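Long-range contact in kelch-like protein 7 (Homo sapiens, PDB 3II7), which is a substrate-specific adaptor of a CUL3–RBX1 E3 ubiquitin ligase, represented here by its kelch-repeat domain: residues 93-105 against 141-153. Sequence-based numbering, arbitrary orientation. Where two conformers were deposited one is given.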
# COMPACT_ATOMS: atom_id res chain seq x y z
N ASP A 93 5.83 7.28 -10.59
CA ASP A 93 4.69 7.56 -9.74
C ASP A 93 3.75 6.34 -9.71
O ASP A 93 3.70 5.58 -10.66
CB ASP A 93 3.88 8.74 -10.32
CG ASP A 93 4.57 10.11 -10.10
OD1 ASP A 93 5.70 10.17 -9.62
OD2 ASP A 93 3.94 11.15 -10.43
N SER A 94 2.99 6.24 -8.64
CA SER A 94 1.90 5.22 -8.51
C SER A 94 2.46 3.79 -8.55
O SER A 94 1.77 2.84 -8.95
CB SER A 94 0.81 5.47 -9.57
OG SER A 94 0.29 6.82 -9.44
N LEU A 95 3.71 3.65 -8.15
CA LEU A 95 4.35 2.34 -7.95
C LEU A 95 3.86 1.75 -6.62
O LEU A 95 3.28 2.46 -5.80
CB LEU A 95 5.87 2.50 -7.95
CG LEU A 95 6.58 3.09 -6.72
CD1 LEU A 95 8.07 3.13 -7.00
CD2 LEU A 95 6.04 4.46 -6.33
N ALA A 96 4.08 0.46 -6.43
CA ALA A 96 3.78 -0.21 -5.19
C ALA A 96 5.09 -0.74 -4.62
O ALA A 96 6.07 -0.91 -5.34
CB ALA A 96 2.79 -1.34 -5.42
N ALA A 97 5.10 -0.96 -3.32
CA ALA A 97 6.29 -1.46 -2.63
C ALA A 97 5.94 -2.38 -1.49
O ALA A 97 4.90 -2.20 -0.84
CB ALA A 97 7.18 -0.28 -2.14
N CYS A 98 6.84 -3.33 -1.21
CA CYS A 98 6.74 -4.19 -0.06
C CYS A 98 8.14 -4.71 0.29
O CYS A 98 9.08 -4.48 -0.45
CB CYS A 98 5.71 -5.30 -0.27
SG CYS A 98 6.25 -6.59 -1.36
N ALA A 99 8.27 -5.42 1.42
CA ALA A 99 9.56 -5.96 1.82
C ALA A 99 9.47 -7.44 2.06
O ALA A 99 8.45 -7.95 2.59
CB ALA A 99 10.03 -5.28 3.10
N ALA A 100 10.52 -8.15 1.66
CA ALA A 100 10.64 -9.57 1.95
C ALA A 100 12.10 -9.92 2.18
O ALA A 100 12.94 -9.65 1.30
CB ALA A 100 10.07 -10.42 0.78
N GLU A 101 12.39 -10.51 3.34
CA GLU A 101 13.73 -11.05 3.67
C GLU A 101 14.89 -10.07 3.38
O GLU A 101 15.88 -10.41 2.74
CB GLU A 101 13.94 -12.39 2.95
CG GLU A 101 12.81 -13.41 3.26
CD GLU A 101 13.08 -14.82 2.73
OE1 GLU A 101 14.25 -15.25 2.75
OE2 GLU A 101 12.11 -15.50 2.30
N GLY A 102 14.73 -8.83 3.84
CA GLY A 102 15.80 -7.82 3.76
C GLY A 102 15.89 -7.05 2.46
O GLY A 102 16.74 -6.16 2.32
N LYS A 103 15.01 -7.36 1.51
CA LYS A 103 14.93 -6.62 0.28
C LYS A 103 13.63 -5.79 0.20
O LYS A 103 12.55 -6.25 0.61
CB LYS A 103 15.00 -7.54 -0.93
CG LYS A 103 16.41 -8.12 -1.16
CD LYS A 103 16.62 -9.43 -0.45
CE LYS A 103 17.85 -10.16 -0.99
NZ LYS A 103 18.02 -11.48 -0.34
N ILE A 104 13.75 -4.58 -0.33
CA ILE A 104 12.60 -3.73 -0.61
C ILE A 104 12.29 -3.82 -2.09
O ILE A 104 13.10 -3.41 -2.92
CB ILE A 104 12.91 -2.24 -0.29
CG1 ILE A 104 13.41 -2.07 1.15
CG2 ILE A 104 11.70 -1.40 -0.56
CD1 ILE A 104 12.59 -2.67 2.18
N TYR A 105 11.10 -4.31 -2.42
CA TYR A 105 10.66 -4.45 -3.80
C TYR A 105 9.76 -3.30 -4.21
O TYR A 105 8.95 -2.81 -3.41
CB TYR A 105 9.93 -5.78 -4.00
CG TYR A 105 10.79 -7.01 -3.78
CD1 TYR A 105 11.41 -7.65 -4.83
CD2 TYR A 105 10.96 -7.53 -2.50
CE1 TYR A 105 12.20 -8.76 -4.64
CE2 TYR A 105 11.76 -8.68 -2.29
CZ TYR A 105 12.37 -9.27 -3.38
OH TYR A 105 13.15 -10.39 -3.19
N CYS A 141 -0.24 0.51 -12.72
CA CYS A 141 -0.12 1.65 -11.79
C CYS A 141 -1.24 1.55 -10.76
O CYS A 141 -2.32 1.09 -11.10
CB CYS A 141 -0.32 2.98 -12.52
SG CYS A 141 0.97 3.48 -13.61
N SER A 142 -1.02 2.07 -9.55
CA SER A 142 -2.07 2.21 -8.55
C SER A 142 -2.60 0.87 -8.10
O SER A 142 -3.72 0.76 -7.65
CB SER A 142 -3.21 3.08 -9.07
OG SER A 142 -2.74 4.36 -9.47
N HIS A 143 -1.76 -0.14 -8.27
CA HIS A 143 -2.03 -1.48 -7.81
C HIS A 143 -1.61 -1.66 -6.36
O HIS A 143 -0.86 -0.88 -5.80
CB HIS A 143 -1.23 -2.49 -8.66
CG HIS A 143 0.24 -2.20 -8.73
ND1 HIS A 143 0.74 -1.03 -9.26
CD2 HIS A 143 1.32 -2.93 -8.33
CE1 HIS A 143 2.06 -1.03 -9.16
NE2 HIS A 143 2.44 -2.19 -8.64
N GLY A 144 -2.10 -2.73 -5.76
CA GLY A 144 -1.57 -3.18 -4.45
C GLY A 144 -0.47 -4.20 -4.58
O GLY A 144 -0.44 -5.00 -5.55
N MET A 145 0.45 -4.20 -3.61
CA MET A 145 1.48 -5.22 -3.52
C MET A 145 1.71 -5.57 -2.08
O MET A 145 1.88 -4.65 -1.24
CB MET A 145 2.80 -4.79 -4.16
CG MET A 145 3.81 -5.95 -4.32
SD MET A 145 5.23 -5.67 -5.47
CE MET A 145 5.95 -4.28 -4.59
N VAL A 146 1.70 -6.87 -1.77
CA VAL A 146 1.87 -7.31 -0.38
C VAL A 146 2.71 -8.57 -0.31
O VAL A 146 2.67 -9.41 -1.20
CB VAL A 146 0.48 -7.55 0.29
CG1 VAL A 146 -0.24 -8.70 -0.36
CG2 VAL A 146 0.61 -7.76 1.79
N GLU A 147 3.50 -8.66 0.73
CA GLU A 147 4.22 -9.89 1.05
C GLU A 147 3.36 -10.85 1.89
O GLU A 147 2.62 -10.42 2.84
CB GLU A 147 5.51 -9.56 1.76
CG GLU A 147 6.39 -10.77 2.06
CD GLU A 147 6.08 -11.49 3.40
OE1 GLU A 147 5.43 -10.92 4.33
OE2 GLU A 147 6.53 -12.62 3.54
N ALA A 148 3.42 -12.12 1.55
CA ALA A 148 2.71 -13.15 2.28
C ALA A 148 3.49 -14.45 2.25
O ALA A 148 3.69 -15.04 1.19
CB ALA A 148 1.28 -13.36 1.69
N ASN A 149 3.97 -14.90 3.41
CA ASN A 149 4.75 -16.16 3.51
C ASN A 149 5.97 -16.22 2.56
O ASN A 149 6.27 -17.27 1.99
CB ASN A 149 3.87 -17.41 3.23
CG ASN A 149 2.63 -17.48 4.10
OD1 ASN A 149 2.71 -17.37 5.32
ND2 ASN A 149 1.48 -17.70 3.48
N GLY A 150 6.64 -15.09 2.37
CA GLY A 150 7.82 -15.06 1.51
C GLY A 150 7.56 -14.76 0.03
O GLY A 150 8.51 -14.56 -0.70
N LEU A 151 6.29 -14.75 -0.38
CA LEU A 151 5.90 -14.48 -1.77
C LEU A 151 5.37 -13.07 -1.85
O LEU A 151 4.89 -12.51 -0.86
CB LEU A 151 4.83 -15.47 -2.24
CG LEU A 151 5.21 -16.96 -2.19
CD1 LEU A 151 4.13 -17.89 -2.81
CD2 LEU A 151 6.54 -17.18 -2.87
N ILE A 152 5.45 -12.49 -3.04
CA ILE A 152 5.05 -11.12 -3.26
C ILE A 152 3.90 -11.11 -4.24
O ILE A 152 4.05 -11.50 -5.39
CB ILE A 152 6.22 -10.32 -3.81
CG1 ILE A 152 7.36 -10.33 -2.76
CG2 ILE A 152 5.80 -8.86 -4.19
CD1 ILE A 152 8.53 -9.57 -3.13
N TYR A 153 2.76 -10.62 -3.77
CA TYR A 153 1.51 -10.63 -4.54
C TYR A 153 1.20 -9.23 -5.02
O TYR A 153 1.28 -8.25 -4.26
CB TYR A 153 0.35 -11.11 -3.70
CG TYR A 153 0.44 -12.54 -3.28
CD1 TYR A 153 -0.24 -13.54 -3.96
CD2 TYR A 153 1.23 -12.90 -2.21
CE1 TYR A 153 -0.13 -14.87 -3.58
CE2 TYR A 153 1.34 -14.24 -1.81
CZ TYR A 153 0.65 -15.22 -2.51
OH TYR A 153 0.74 -16.54 -2.14
O HOH W 1 0.38 1.50 -6.35
O HOH W 2 -2.50 6.07 -7.55
O HOH W 3 10.92 -14.02 0.41
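Neighbouring blades of a kelch beta-propeller meet here along their innermost strands, 96-100 and 144-148: A96, C98 and A100 face M145 and E147 of the next blade, with I152 joining from strand 151-155. The two inner strands run nearly parallel, 8° apart, with axes 6.0 Å apart at closest. Each is the edge strand of its own sheet, and they meet through their side chains. CD1 of I152 sits over one face of the Y105 ring, shifted toward its rim, in a CH-pi contact 3.4 Å from the centroid; CG2 of I152, anti to its backbone N, meets SG of C98 at 3.7 Å. With an alanine in place of Y105, CD1 of I152 would probably lose its aromatic partner and a gap would open between the blades. The Y105 ring also meets F120 of its own blade. M145 reaches across with CG anti to N (chi1 -169°), then bends at its last torsion to tuck CE in tightly, 3.5 Å from CA of A97 and equally near the carbonyl oxygens of A96 and Y105. Nearer the strand starts, CB of A96 lies over the H143 imidazole, 3.7 Å from its centroid, while NE2 of that ring is hydrogen-bonded to OG of S107, on the strand that follows A96's in the same blade. The entry loops are joined more directly: S142 N donates a nearly straight hydrogen bond (3.0 Å, 176°) to an in-plane lone pair of S94 O, and a water lies within hydrogen-bonding reach of S94 O and H143 O. At the far end another water bridges E101 OE2 and G150 O between the two type I' hairpin turns, and E147 OE2 accepts the N-H of G150. The interface thus joins two consecutive four-stranded blades, inner strands side by side, as in a six-bladed kelch beta-propeller.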